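Local coordinates for protein Pcdhgb2 (Mus musculus, PDB 5SZR) that probably mediates calcium-dependent cell adhesion, here as extracellular cadherin domains 3 to 6, and may help to establish specific neuronal connections in the brain, at residues G378-G383 / Q403-A408; A336-V341 / A421-I426; G348-K353 / E388-R393; D284-R289 / V315-D320. All coordinates share one frame; numbering follows the deposited sequence.

Contact 1 (G378-G383 / Q403-A408). With MAN (alpha-D-mannopyranose), chain B.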
loop_
_atom_site.group_PDB
_atom_site.type_symbol
_atom_site.label_atom_id
_atom_site.label_comp_id
_atom_site.label_asym_id
_atom_site.label_seq_id
_atom_site.Cartn_x
_atom_site.Cartn_y
_atom_site.Cartn_z
ATOM N N GLY A 378 1.519 70.072 -29.496
ATOM C CA GLY A 378 1.299 69.827 -30.900
ATOM C C GLY A 378 2.377 70.372 -31.812
ATOM O O GLY A 378 2.437 69.975 -32.980
ATOM N N LEU A 379 3.218 71.280 -31.316
ATOM C CA LEU A 379 4.367 71.710 -32.103
ATOM C C LEU A 379 5.353 70.565 -32.291
ATOM O O LEU A 379 5.860 70.344 -33.398
ATOM C CB LEU A 379 5.052 72.899 -31.430
ATOM C CG LEU A 379 6.251 73.447 -32.197
ATOM C CD1 LEU A 379 5.796 73.944 -33.559
ATOM C CD2 LEU A 379 6.931 74.555 -31.412
ATOM N N PHE A 380 5.634 69.829 -31.219
ATOM C CA PHE A 380 6.514 68.677 -31.252
ATOM C C PHE A 380 5.719 67.414 -30.959
ATOM O O PHE A 380 4.770 67.425 -30.166
ATOM C CB PHE A 380 7.650 68.803 -30.232
ATOM C CG PHE A 380 8.588 69.940 -30.502
ATOM C CD1 PHE A 380 9.562 69.836 -31.482
ATOM C CD2 PHE A 380 8.508 71.117 -29.768
ATOM C CE1 PHE A 380 10.435 70.886 -31.730
ATOM C CE2 PHE A 380 9.376 72.167 -30.013
ATOM C CZ PHE A 380 10.338 72.050 -30.994
ATOM N N SER A 381 6.116 66.323 -31.604
ATOM C CA SER A 381 5.575 65.004 -31.326
ATOM C C SER A 381 6.649 64.139 -30.683
ATOM O O SER A 381 7.849 64.360 -30.871
ATOM C CB SER A 381 5.060 64.335 -32.604
ATOM O OG SER A 381 6.139 63.938 -33.433
ATOM N N LEU A 382 6.202 63.140 -29.920
ATOM C CA LEU A 382 7.092 62.250 -29.179
ATOM C C LEU A 382 6.678 60.812 -29.458
ATOM O O LEU A 382 5.577 60.395 -29.082
ATOM C CB LEU A 382 7.053 62.557 -27.682
ATOM C CG LEU A 382 7.901 61.646 -26.793
ATOM C CD1 LEU A 382 9.370 61.726 -27.191
ATOM C CD2 LEU A 382 7.717 62.003 -25.328
ATOM N N GLY A 383 7.551 60.059 -30.124
ATOM C CA GLY A 383 7.266 58.678 -30.468
ATOM C C GLY A 383 6.986 57.816 -29.256
ATOM O O GLY A 383 7.848 57.663 -28.384
ATOM N N GLN A 403 11.404 76.751 -26.559
ATOM C CA GLN A 403 10.391 75.751 -26.265
ATOM C C GLN A 403 10.909 74.797 -25.200
ATOM O O GLN A 403 12.119 74.588 -25.065
ATOM C CB GLN A 403 9.996 74.968 -27.523
ATOM C CG GLN A 403 9.331 75.819 -28.588
ATOM C CD GLN A 403 7.898 76.158 -28.240
ATOM O OE1 GLN A 403 7.255 75.448 -27.463
ATOM N NE2 GLN A 403 7.387 77.241 -28.814
ATOM N N ARG A 404 9.986 74.212 -24.445
ATOM C CA ARG A 404 10.352 73.326 -23.348
ATOM C C ARG A 404 9.402 72.142 -23.291
ATOM O O ARG A 404 8.180 72.323 -23.286
ATOM C CB ARG A 404 10.337 74.075 -22.016
ATOM C CG ARG A 404 10.498 73.186 -20.801
ATOM C CD ARG A 404 10.380 74.010 -19.532
ATOM N NE ARG A 404 10.524 73.202 -18.329
ATOM C CZ ARG A 404 9.553 72.458 -17.808
ATOM N NH1 ARG A 404 9.777 71.761 -16.703
ATOM N NH2 ARG A 404 8.362 72.404 -18.393
ATOM N N LEU A 405 9.971 70.937 -23.242
ATOM C CA LEU A 405 9.227 69.691 -23.103
ATOM C C LEU A 405 9.697 68.957 -21.855
ATOM O O LEU A 405 10.905 68.821 -21.631
ATOM C CB LEU A 405 9.421 68.778 -24.319
ATOM C CG LEU A 405 8.824 69.060 -25.697
ATOM C CD1 LEU A 405 9.132 67.883 -26.607
ATOM C CD2 LEU A 405 7.332 69.286 -25.625
ATOM N N LEU A 406 8.747 68.472 -21.055
ATOM C CA LEU A 406 9.033 67.586 -19.930
ATOM C C LEU A 406 8.528 66.199 -20.306
ATOM O O LEU A 406 7.316 65.974 -20.381
ATOM C CB LEU A 406 8.382 68.088 -18.642
ATOM C CG LEU A 406 8.495 67.137 -17.441
ATOM C CD1 LEU A 406 9.955 66.820 -17.140
ATOM C CD2 LEU A 406 7.809 67.713 -16.209
ATOM N N VAL A 407 9.453 65.275 -20.545
ATOM C CA VAL A 407 9.118 63.957 -21.069
ATOM C C VAL A 407 9.357 62.897 -20.003
ATOM O O VAL A 407 10.227 63.030 -19.134
ATOM C CB VAL A 407 9.916 63.627 -22.348
ATOM C CG1 VAL A 407 9.664 64.676 -23.418
ATOM C CG2 VAL A 407 11.401 63.515 -22.036
ATOM N N ALA A 408 8.573 61.825 -20.085
ATOM C CA ALA A 408 8.667 60.707 -19.160
ATOM C C ALA A 408 8.807 59.419 -19.955
ATOM O O ALA A 408 8.026 59.167 -20.880
ATOM C CB ALA A 408 7.435 60.639 -18.245
HETATM C C1 MAN B . 13.568 68.959 -16.224
HETATM C C2 MAN B . 12.610 68.488 -15.129
HETATM C C3 MAN B . 11.707 69.654 -14.716
HETATM C C4 MAN B . 12.543 70.869 -14.280
HETATM C C5 MAN B . 13.528 71.282 -15.389
HETATM C C6 MAN B . 14.522 72.337 -14.912
HETATM O O2 MAN B . 13.331 68.099 -13.952
HETATM O O3 MAN B . 10.791 69.293 -13.683
HETATM O O4 MAN B . 11.684 71.962 -13.997
HETATM O O5 MAN B . 14.299 70.122 -15.851
HETATM O O6 MAN B . 15.341 72.734 -16.011
#
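With CG set anti to the carbonyl carbon (chi1 -64°) and the chain bent back at chi2 (-76°), Gln403 lays its flank against two residues of 378-383. Its CB reaches the edge of the Phe380 ring at CE2, 3.8 Å away, with the amide and ring planes 59° apart. Leu379 crosses the glutamine at about a right angle, its CD2 3.7 Å from Gln403 CD, while Leu379 CG sits over the rim of one face of the Phe380 ring. The amide itself is held from outside, by Ser375 OG and Ser400 O. With an alanine here, Ser400 O would probably lose its amide donor, Ser375 OG one of its partners, and a gap would open beside Leu379 CD2. Farther along, Leu405 CD1 meets Phe380 CB at 4.0 Å, and Leu382 CD2 meets Val407 CG1 at 3.8 Å. Beyond the core, Arg404 NH1 makes a weak hydrogen bond to mannose O4. Strands whose axes pass 10.0 Å apart, one from each sheet, joined by largely apolar side-chain packing in which the Gln403 flank takes part, are characteristic of the cadherin beta-sandwich.

Contact 2 (A336-V341 / A421-I426). With MAN (alpha-D-mannopyranose), chain B.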
loop_
_atom_site.group_PDB
_atom_site.type_symbol
_atom_site.label_atom_id
_atom_site.label_comp_id
_atom_site.label_asym_id
_atom_site.label_seq_id
_atom_site.Cartn_x
_atom_site.Cartn_y
_atom_site.Cartn_z
ATOM N N ALA A 336 18.308 69.172 -20.849
ATOM C CA ALA A 336 19.224 69.131 -21.981
ATOM C C ALA A 336 18.851 70.234 -22.960
ATOM O O ALA A 336 17.675 70.577 -23.113
ATOM C CB ALA A 336 19.203 67.764 -22.685
ATOM N N LEU A 337 19.858 70.788 -23.627
ATOM C CA LEU A 337 19.683 71.970 -24.461
ATOM C C LEU A 337 19.927 71.631 -25.926
ATOM O O LEU A 337 20.973 71.078 -26.276
ATOM C CB LEU A 337 20.623 73.091 -24.016
ATOM C CG LEU A 337 20.626 74.364 -24.868
ATOM C CD1 LEU A 337 19.218 74.906 -25.029
ATOM C CD2 LEU A 337 21.537 75.410 -24.253
ATOM N N PHE A 338 18.963 71.981 -26.775
ATOM C CA PHE A 338 19.079 71.839 -28.226
ATOM C C PHE A 338 18.668 73.178 -28.832
ATOM O O PHE A 338 17.474 73.455 -28.976
ATOM C CB PHE A 338 18.206 70.697 -28.743
ATOM C CG PHE A 338 18.482 69.375 -28.080
ATOM C CD1 PHE A 338 19.409 68.497 -28.615
ATOM C CD2 PHE A 338 17.815 69.014 -26.920
ATOM C CE1 PHE A 338 19.668 67.286 -28.008
ATOM C CE2 PHE A 338 18.069 67.803 -26.305
ATOM C CZ PHE A 338 18.997 66.937 -26.851
ATOM N N ASP A 339 19.649 74.009 -29.188
ATOM C CA ASP A 339 19.383 75.392 -29.567
ATOM C C ASP A 339 19.632 75.688 -31.042
ATOM O O ASP A 339 19.551 76.852 -31.447
ATOM C CB ASP A 339 20.208 76.348 -28.697
ATOM C CG ASP A 339 21.707 76.086 -28.775
ATOM O OD1 ASP A 339 22.440 76.607 -27.907
ATOM O OD2 ASP A 339 22.158 75.368 -29.692
ATOM N N MET A 340 19.929 74.682 -31.862
ATOM C CA MET A 340 20.224 74.916 -33.270
ATOM C C MET A 340 19.101 74.447 -34.193
ATOM O O MET A 340 19.350 74.158 -35.368
ATOM C CB MET A 340 21.543 74.245 -33.654
ATOM C CG MET A 340 22.785 74.878 -33.034
ATOM S SD MET A 340 23.394 76.343 -33.905
ATOM C CE MET A 340 22.479 77.665 -33.109
ATOM N N VAL A 341 17.869 74.385 -33.696
ATOM C CA VAL A 341 16.741 73.909 -34.495
ATOM C C VAL A 341 16.375 74.963 -35.532
ATOM O O VAL A 341 16.011 76.091 -35.171
ATOM C CB VAL A 341 15.534 73.557 -33.610
ATOM C CG1 VAL A 341 14.481 72.820 -34.427
ATOM C CG2 VAL A 341 15.977 72.711 -32.424
ATOM N N ALA A 421 12.998 63.712 -18.139
ATOM C CA ALA A 421 14.017 64.611 -18.666
ATOM C C ALA A 421 13.342 65.863 -19.212
ATOM O O ALA A 421 12.267 65.785 -19.814
ATOM C CB ALA A 421 14.854 63.939 -19.759
ATOM N N THR A 422 13.974 67.014 -18.994
ATOM C CA THR A 422 13.496 68.280 -19.537
ATOM C C THR A 422 14.310 68.634 -20.773
ATOM O O THR A 422 15.542 68.686 -20.720
ATOM C CB THR A 422 13.595 69.408 -18.511
ATOM O OG1 THR A 422 12.747 69.124 -17.396
ATOM C CG2 THR A 422 13.156 70.717 -19.139
ATOM N N LEU A 423 13.621 68.873 -21.878
ATOM C CA LEU A 423 14.257 69.159 -23.158
ATOM C C LEU A 423 13.971 70.609 -23.511
ATOM O O LEU A 423 12.830 70.957 -23.829
ATOM C CB LEU A 423 13.737 68.229 -24.251
ATOM C CG LEU A 423 13.808 66.723 -24.028
ATOM C CD1 LEU A 423 13.222 66.022 -25.239
ATOM C CD2 LEU A 423 15.240 66.285 -23.791
ATOM N N HIS A 424 15.002 71.447 -23.443
ATOM C CA HIS A 424 14.921 72.826 -23.903
ATOM C C HIS A 424 15.207 72.835 -25.400
ATOM O O HIS A 424 16.336 72.572 -25.826
ATOM C CB HIS A 424 15.906 73.717 -23.150
ATOM C CG HIS A 424 15.712 73.715 -21.666
ATOM N ND1 HIS A 424 14.594 74.247 -21.061
ATOM C CD2 HIS A 424 16.503 73.262 -20.664
ATOM C CE1 HIS A 424 14.698 74.113 -19.751
ATOM N NE2 HIS A 424 15.847 73.520 -19.483
ATOM N N LEU A 425 14.184 73.121 -26.196
ATOM C CA LEU A 425 14.307 73.190 -27.647
ATOM C C LEU A 425 14.189 74.651 -28.066
ATOM O O LEU A 425 13.158 75.288 -27.829
ATOM C CB LEU A 425 13.242 72.328 -28.323
ATOM C CG LEU A 425 13.033 70.960 -27.669
ATOM C CD1 LEU A 425 11.937 70.174 -28.372
ATOM C CD2 LEU A 425 14.330 70.164 -27.638
ATOM N N ILE A 426 15.246 75.181 -28.674
ATOM C CA ILE A 426 15.345 76.602 -28.990
ATOM C C ILE A 426 15.564 76.749 -30.487
ATOM O O ILE A 426 16.578 76.280 -31.019
ATOM C CB ILE A 426 16.478 77.276 -28.203
ATOM C CG1 ILE A 426 16.286 77.042 -26.704
ATOM C CG2 ILE A 426 16.541 78.765 -28.524
ATOM C CD1 ILE A 426 17.300 77.759 -25.858
HETATM C C1 MAN B . 13.568 68.959 -16.224
HETATM C C2 MAN B . 12.610 68.488 -15.129
HETATM C C3 MAN B . 11.707 69.654 -14.716
HETATM C C4 MAN B . 12.543 70.869 -14.280
HETATM C C5 MAN B . 13.528 71.282 -15.389
HETATM C C6 MAN B . 14.522 72.337 -14.912
HETATM O O2 MAN B . 13.331 68.099 -13.952
HETATM O O3 MAN B . 10.791 69.293 -13.683
HETATM O O4 MAN B . 11.684 71.962 -13.997
HETATM O O5 MAN B . 14.299 70.122 -15.851
HETATM O O6 MAN B . 15.341 72.734 -16.011
#
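Phe338 and Leu425 are paired neighbours across a parallel strand pair, 336-341 beside 421-426, the one parallel pairing in this sheet of the Greek-key cadherin sandwich. Traced outward, Phe338 first meets His424 O and Leu425 CD2 with its CB, at 3.9 and 4.1 Å. CG stands anti to the carbonyl carbon (chi1 -55°), which runs the ring alongside Leu425, both side chains pointing the same way; ring atom CD2 then meets Leu425 CD2 at 3.7 Å. One bond on, CE2 comes to 4.1 Å from Leu423 CD2, which lies at the ring edge, as does His424 O. The far end, CZ, packs against Thr352 of the opposing sheet. On the other face, which carries Leu337 and His424, Leu337 CD1 touches Ile426 CD1 at 3.5 Å.

Four backbone bonds stitch the strands, alternating in direction: Thr422 O takes the N-H of Ala336, Ala336 O that of His424, His424 O that of Phe338, and Phe338 O that of Ile426. The first three are almost straight at the acceptor. Outside, the His424 ring has Thr422 CG2 over the rim of one face. Thr422 itself is O-mannosylated: its OG1 is bonded covalently to mannose C1 at 1.4 Å.

Contact 3 (G348-K353 / E388-R393)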
loop_
_atom_site.group_PDB
_atom_site.type_symbol
_atom_site.label_atom_id
_atom_site.label_comp_id
_atom_site.label_asym_id
_atom_site.label_seq_id
_atom_site.Cartn_x
_atom_site.Cartn_y
_atom_site.Cartn_z
ATOM N N GLY A 348 8.355 66.482 -39.238
ATOM C CA GLY A 348 9.118 65.256 -39.188
ATOM C C GLY A 348 10.585 65.445 -38.872
ATOM O O GLY A 348 11.283 64.450 -38.631
ATOM N N TYR A 349 11.067 66.690 -38.873
ATOM C CA TYR A 349 12.447 66.985 -38.505
ATOM C C TYR A 349 12.764 66.406 -37.134
ATOM O O TYR A 349 12.076 66.696 -36.152
ATOM C CB TYR A 349 12.671 68.504 -38.506
ATOM C CG TYR A 349 14.080 68.929 -38.152
ATOM C CD1 TYR A 349 15.011 69.205 -39.144
ATOM C CD2 TYR A 349 14.481 69.049 -36.825
ATOM C CE1 TYR A 349 16.301 69.585 -38.826
ATOM C CE2 TYR A 349 15.766 69.428 -36.499
ATOM C CZ TYR A 349 16.670 69.696 -37.501
ATOM O OH TYR A 349 17.951 70.073 -37.173
ATOM N N LEU A 350 13.814 65.590 -37.070
ATOM C CA LEU A 350 14.193 64.919 -35.829
ATOM C C LEU A 350 15.026 65.867 -34.972
ATOM O O LEU A 350 16.202 66.113 -35.263
ATOM C CB LEU A 350 14.962 63.634 -36.129
ATOM C CG LEU A 350 15.459 62.891 -34.887
ATOM C CD1 LEU A 350 14.288 62.317 -34.102
ATOM C CD2 LEU A 350 16.459 61.804 -35.256
ATOM N N VAL A 351 14.418 66.404 -33.912
ATOM C CA VAL A 351 15.144 67.296 -33.010
ATOM C C VAL A 351 16.147 66.507 -32.182
ATOM O O VAL A 351 17.336 66.841 -32.124
ATOM C CB VAL A 351 14.159 68.066 -32.112
ATOM C CG1 VAL A 351 14.915 68.954 -31.138
ATOM C CG2 VAL A 351 13.201 68.877 -32.957
ATOM N N THR A 352 15.679 65.450 -31.530
ATOM C CA THR A 352 16.543 64.549 -30.781
ATOM C C THR A 352 15.757 63.275 -30.505
ATOM O O THR A 352 14.579 63.156 -30.852
ATOM C CB THR A 352 17.049 65.192 -29.484
ATOM O OG1 THR A 352 17.985 64.314 -28.847
ATOM C CG2 THR A 352 15.891 65.462 -28.531
ATOM N N LYS A 353 16.427 62.320 -29.873
ATOM C CA LYS A 353 15.842 61.017 -29.596
ATOM C C LYS A 353 16.222 60.622 -28.180
ATOM O O LYS A 353 17.409 60.475 -27.875
ATOM C CB LYS A 353 16.334 59.980 -30.606
ATOM C CG LYS A 353 15.821 58.576 -30.386
ATOM C CD LYS A 353 16.296 57.686 -31.516
ATOM C CE LYS A 353 16.012 56.229 -31.254
ATOM N NZ LYS A 353 16.474 55.411 -32.408
ATOM N N GLU A 388 11.538 59.386 -30.233
ATOM C CA GLU A 388 11.997 60.380 -31.191
ATOM C C GLU A 388 11.193 61.659 -31.019
ATOM O O GLU A 388 9.957 61.629 -30.996
ATOM C CB GLU A 388 11.854 59.849 -32.617
ATOM C CG GLU A 388 12.633 58.571 -32.882
ATOM C CD GLU A 388 12.284 57.939 -34.215
ATOM O OE1 GLU A 388 11.305 58.389 -34.847
ATOM O OE2 GLU A 388 12.987 56.992 -34.630
ATOM N N VAL A 389 11.896 62.779 -30.882
ATOM C CA VAL A 389 11.282 64.091 -30.739
ATOM C C VAL A 389 11.328 64.765 -32.102
ATOM O O VAL A 389 12.404 65.131 -32.588
ATOM C CB VAL A 389 11.999 64.934 -29.676
ATOM C CG1 VAL A 389 11.421 66.349 -29.630
ATOM C CG2 VAL A 389 11.917 64.255 -28.316
ATOM N N ARG A 390 10.166 64.927 -32.729
ATOM C CA ARG A 390 10.075 65.518 -34.053
ATOM C C ARG A 390 9.173 66.744 -34.025
ATOM O O ARG A 390 8.311 66.889 -33.153
ATOM C CB ARG A 390 9.549 64.501 -35.076
ATOM C CG ARG A 390 10.486 63.317 -35.272
ATOM C CD ARG A 390 9.865 62.180 -36.073
ATOM N NE ARG A 390 10.805 61.068 -36.198
ATOM C CZ ARG A 390 11.642 60.903 -37.218
ATOM N NH1 ARG A 390 11.653 61.774 -38.218
ATOM N NH2 ARG A 390 12.469 59.867 -37.240
ATOM N N THR A 391 9.391 67.643 -34.982
ATOM C CA THR A 391 8.416 68.695 -35.223
ATOM C C THR A 391 7.181 68.082 -35.868
ATOM O O THR A 391 7.284 67.199 -36.722
ATOM C CB THR A 391 8.992 69.790 -36.126
ATOM O OG1 THR A 391 9.285 69.247 -37.418
ATOM C CG2 THR A 391 10.267 70.378 -35.526
ATOM N N ALA A 392 6.005 68.541 -35.442
ATOM C CA ALA A 392 4.755 68.015 -35.965
ATOM C C ALA A 392 4.056 68.969 -36.920
ATOM O O ALA A 392 3.145 68.540 -37.639
ATOM C CB ALA A 392 3.800 67.658 -34.817
ATOM N N ARG A 393 4.452 70.238 -36.948
ATOM C CA ARG A 393 3.839 71.214 -37.832
ATOM C C ARG A 393 4.873 72.280 -38.168
ATOM O O ARG A 393 5.850 72.478 -37.439
ATOM C CB ARG A 393 2.599 71.852 -37.193
ATOM C CG ARG A 393 2.913 72.798 -36.041
ATOM C CD ARG A 393 1.697 73.615 -35.645
ATOM N NE ARG A 393 2.061 74.790 -34.855
ATOM C CZ ARG A 393 2.006 74.848 -33.528
ATOM N NH1 ARG A 393 2.356 75.961 -32.898
ATOM N NH2 ARG A 393 1.593 73.792 -32.833
#
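Arg390 extends from CG to NE across the end of 348-353, and its guanidinium is met on two sides. In its plane, NE and NH2 grip Glu388 side-on, both ending on OE1 at 3.0 Å from NE and approaching it from the same side, above the carboxylate plane. At another edge, NH1 donates to Gly348 O at 2.7 Å, a bond that lies in the carbonyl plane but is bent at the hydrogen (132°). Leu350 CD1 lies over the rim of one guanidinium face, and the same methyl comes within 3.8 Å of Glu388 CB, the two side chains crossing at about a right angle. A leucine in place of Arg390 would probably leave Glu388 without its salt-bridge mate and Gly348 O without this donor. Lys353 runs alongside Glu388, pointing the same way, CD 4.0 Å from CG, though the charged ends stay beyond salt-bridge range.

On the opposite face, Thr352 and Val389 lie side by side, and Val351 turns its CB toward Val389 CG1 at 4.1 Å, beside the Leu425 and Phe380 side chains of the interior. Val389 O accepts from Val351 N at 2.7 Å and only weakly from Thr352 N, while Val389 N donates to Thr352 O. Val351 and Thr352 thus both stand opposite one residue: a classic beta bulge in an antiparallel pair of the cadherin sandwich.

Contact 4 (D284-R289 / V315-D320). With CA (calcium ion), chain Q; CA (calcium ion), chain P; CA (calcium ion), chain R.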
loop_
_atom_site.group_PDB
_atom_site.type_symbol
_atom_site.label_atom_id
_atom_site.label_comp_id
_atom_site.label_asym_id
_atom_site.label_seq_id
_atom_site.Cartn_x
_atom_site.Cartn_y
_atom_site.Cartn_z
ATOM N N ASP A 284 17.473 36.785 -7.723
ATOM C CA ASP A 284 17.563 37.992 -8.543
ATOM C C ASP A 284 17.429 37.567 -9.999
ATOM O O ASP A 284 18.363 36.990 -10.569
ATOM C CB ASP A 284 18.882 38.726 -8.283
ATOM C CG ASP A 284 19.065 39.959 -9.153
ATOM O OD1 ASP A 284 18.085 40.449 -9.755
ATOM O OD2 ASP A 284 20.209 40.462 -9.219
ATOM N N HIS A 285 16.264 37.844 -10.593
ATOM C CA HIS A 285 15.991 37.415 -11.963
ATOM C C HIS A 285 17.026 37.952 -12.943
ATOM O O HIS A 285 17.302 37.317 -13.967
ATOM C CB HIS A 285 14.586 37.861 -12.374
ATOM C CG HIS A 285 14.276 37.647 -13.824
ATOM N ND1 HIS A 285 13.746 36.469 -14.306
ATOM C CD2 HIS A 285 14.413 38.463 -14.895
ATOM C CE1 HIS A 285 13.573 36.568 -15.612
ATOM N NE2 HIS A 285 13.971 37.768 -15.995
ATOM N N GLU A 286 17.618 39.106 -12.645
ATOM C CA GLU A 286 18.595 39.691 -13.551
ATOM C C GLU A 286 19.927 38.947 -13.536
ATOM O O GLU A 286 20.680 39.043 -14.511
ATOM C CB GLU A 286 18.790 41.168 -13.211
ATOM C CG GLU A 286 17.692 42.089 -13.763
ATOM C CD GLU A 286 16.330 41.880 -13.113
ATOM O OE1 GLU A 286 16.252 41.864 -11.872
ATOM O OE2 GLU A 286 15.331 41.742 -13.849
ATOM N N GLN A 287 20.233 38.207 -12.465
ATOM C CA GLN A 287 21.440 37.392 -12.430
ATOM C C GLN A 287 21.192 35.978 -12.951
ATOM O O GLN A 287 21.989 35.465 -13.741
ATOM C CB GLN A 287 22.010 37.343 -11.008
ATOM C CG GLN A 287 22.673 38.640 -10.562
ATOM C CD GLN A 287 23.819 39.057 -11.469
ATOM O OE1 GLN A 287 24.669 38.242 -11.830
ATOM N NE2 GLN A 287 23.841 40.329 -11.849
ATOM N N LEU A 288 20.101 35.344 -12.534
ATOM C CA LEU A 288 19.816 33.972 -12.932
ATOM C C LEU A 288 18.318 33.788 -13.112
ATOM O O LEU A 288 17.539 34.058 -12.194
ATOM C CB LEU A 288 20.349 32.979 -11.893
ATOM C CG LEU A 288 20.207 31.486 -12.196
ATOM C CD1 LEU A 288 20.930 31.120 -13.489
ATOM C CD2 LEU A 288 20.748 30.683 -11.029
ATOM N N ARG A 289 17.924 33.319 -14.294
ATOM C CA ARG A 289 16.516 33.136 -14.611
ATOM C C ARG A 289 15.990 31.762 -14.225
ATOM O O ARG A 289 14.783 31.621 -13.999
ATOM C CB ARG A 289 16.281 33.371 -16.110
ATOM C CG ARG A 289 16.534 34.812 -16.550
ATOM C CD ARG A 289 17.081 34.876 -17.969
ATOM N NE ARG A 289 16.034 34.879 -18.984
ATOM C CZ ARG A 289 15.760 35.916 -19.770
ATOM N NH1 ARG A 289 16.459 37.037 -19.661
ATOM N NH2 ARG A 289 14.793 35.833 -20.672
ATOM N N VAL A 315 12.896 31.544 -11.905
ATOM C CA VAL A 315 12.921 32.785 -11.141
ATOM C C VAL A 315 12.097 33.825 -11.892
ATOM O O VAL A 315 12.396 34.155 -13.045
ATOM C CB VAL A 315 14.362 33.265 -10.923
ATOM C CG1 VAL A 315 14.377 34.590 -10.180
ATOM C CG2 VAL A 315 15.155 32.206 -10.169
ATOM N N GLY A 316 11.053 34.338 -11.245
ATOM C CA GLY A 316 10.119 35.236 -11.901
ATOM C C GLY A 316 10.601 36.679 -11.872
ATOM O O GLY A 316 11.153 37.147 -10.882
ATOM N N ASP A 317 10.376 37.381 -12.977
ATOM C CA ASP A 317 10.799 38.768 -13.090
ATOM C C ASP A 317 9.807 39.684 -12.387
ATOM O O ASP A 317 8.596 39.587 -12.604
ATOM C CB ASP A 317 10.932 39.159 -14.561
ATOM C CG ASP A 317 11.430 40.581 -14.742
ATOM O OD1 ASP A 317 12.243 41.040 -13.910
ATOM O OD2 ASP A 317 11.008 41.239 -15.718
ATOM N N ARG A 318 10.321 40.562 -11.536
ATOM C CA ARG A 318 9.555 41.661 -10.971
ATOM C C ARG A 318 10.091 42.985 -11.500
ATOM O O ARG A 318 11.190 43.059 -12.056
ATOM C CB ARG A 318 9.606 41.658 -9.440
ATOM C CG ARG A 318 8.704 40.633 -8.776
ATOM C CD ARG A 318 8.632 40.885 -7.277
ATOM N NE ARG A 318 7.757 39.936 -6.595
ATOM C CZ ARG A 318 6.433 40.053 -6.533
ATOM N NH1 ARG A 318 5.714 39.145 -5.886
ATOM N NH2 ARG A 318 5.830 41.079 -7.122
ATOM N N ASN A 319 9.297 44.040 -11.318
ATOM C CA ASN A 319 9.684 45.373 -11.779
ATOM C C ASN A 319 10.451 46.100 -10.673
ATOM O O ASN A 319 9.982 47.063 -10.067
ATOM C CB ASN A 319 8.461 46.166 -12.223
ATOM C CG ASN A 319 8.842 47.423 -12.981
ATOM O OD1 ASN A 319 9.801 47.415 -13.748
ATOM N ND2 ASN A 319 8.107 48.516 -12.757
ATOM N N ASP A 320 11.666 45.616 -10.416
ATOM C CA ASP A 320 12.528 46.215 -9.406
ATOM C C ASP A 320 13.621 47.096 -10.007
ATOM O O ASP A 320 14.567 47.465 -9.303
ATOM C CB ASP A 320 13.139 45.128 -8.511
ATOM C CG ASP A 320 13.819 44.018 -9.296
ATOM O OD1 ASP A 320 13.617 43.926 -10.522
ATOM O OD2 ASP A 320 14.550 43.218 -8.672
HETATM CA CA CA Q . 13.596 42.421 -12.386
HETATM CA CA CA P . 16.327 42.009 -9.568
HETATM CA CA CA R . 11.433 48.118 -15.180
HETATM O O HOH W 1 17.816 44.113 -9.855
HETATM O O HOH W 2 16.985 41.592 -7.299
#
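The imidazole of His285 lies with one face against Asp317, whose CB sits over the ring centre, 3.6 Å from the centroid and 10° off the normal, a CH-pi contact. At the ring edge, ND1 donates to Val315 O at 3.0 Å; the oxygen lies near the ring plane, though the donor stands above the carbonyl plane. Glu286 OE2 is also at the ring edge, in plane. The planes of the ring and of the Asp317 carboxylate are 25° apart, whereas the carboxylates of Glu286 and Asp317 are turned 63° from each other, both converging on one calcium ion.

That calcium is gripped by both oxygens of Glu286, OE2 at 2.4 Å, with Asp317 OD1, Arg318 O and Asp320 OD1. Glu286 OE1 bridges to a second calcium, 2.3 Å away, and Asp320 does likewise through OD2; Asp284 OD1 and two waters join there. Asp317 also has Ser361 as polar partner, Asp320 Asn227. Asp284 OD1 accepts from Glu286 N, an Asx turn consistent with a role in placing the glutamate. The calcium ions probably offset the gathered negative charge. Asn319 OD1 and Asp360 bind a third calcium.

Glu226 and Asp360 complete the first site, Glu226 alone the second. The 284-289 turn links strand 276-279 to strand 290-299; just before the latter, Arg289 O accepts from Val315 N. Segment 315-320 ends strand 306-316 and runs toward strand 324-327.

Overall arrangement
Contacts 1, 2 and 3 belong to one cadherin domain, the last in this construct, and lie within 12 Å of one another by their centres. Contact 1 joins the two sheets; contact 2 belongs to one of them and contact 3 to the other. Contacts 1 and 2 meet where strands 402-410 and 418-428 pair, Leu405 O lying 2.7 Å from Leu423 N, and both touch the mannose. Contacts 1 and 3 meet at Ser381 N and Arg390 O, 2.7 Å apart, while Leu425 CD2 of contact 2 packs on Val351 CG1 of contact 3. Contact 4, the calcium-bound interdomain junction, lies apart: its nearest atoms are about 13 Å from contact 1.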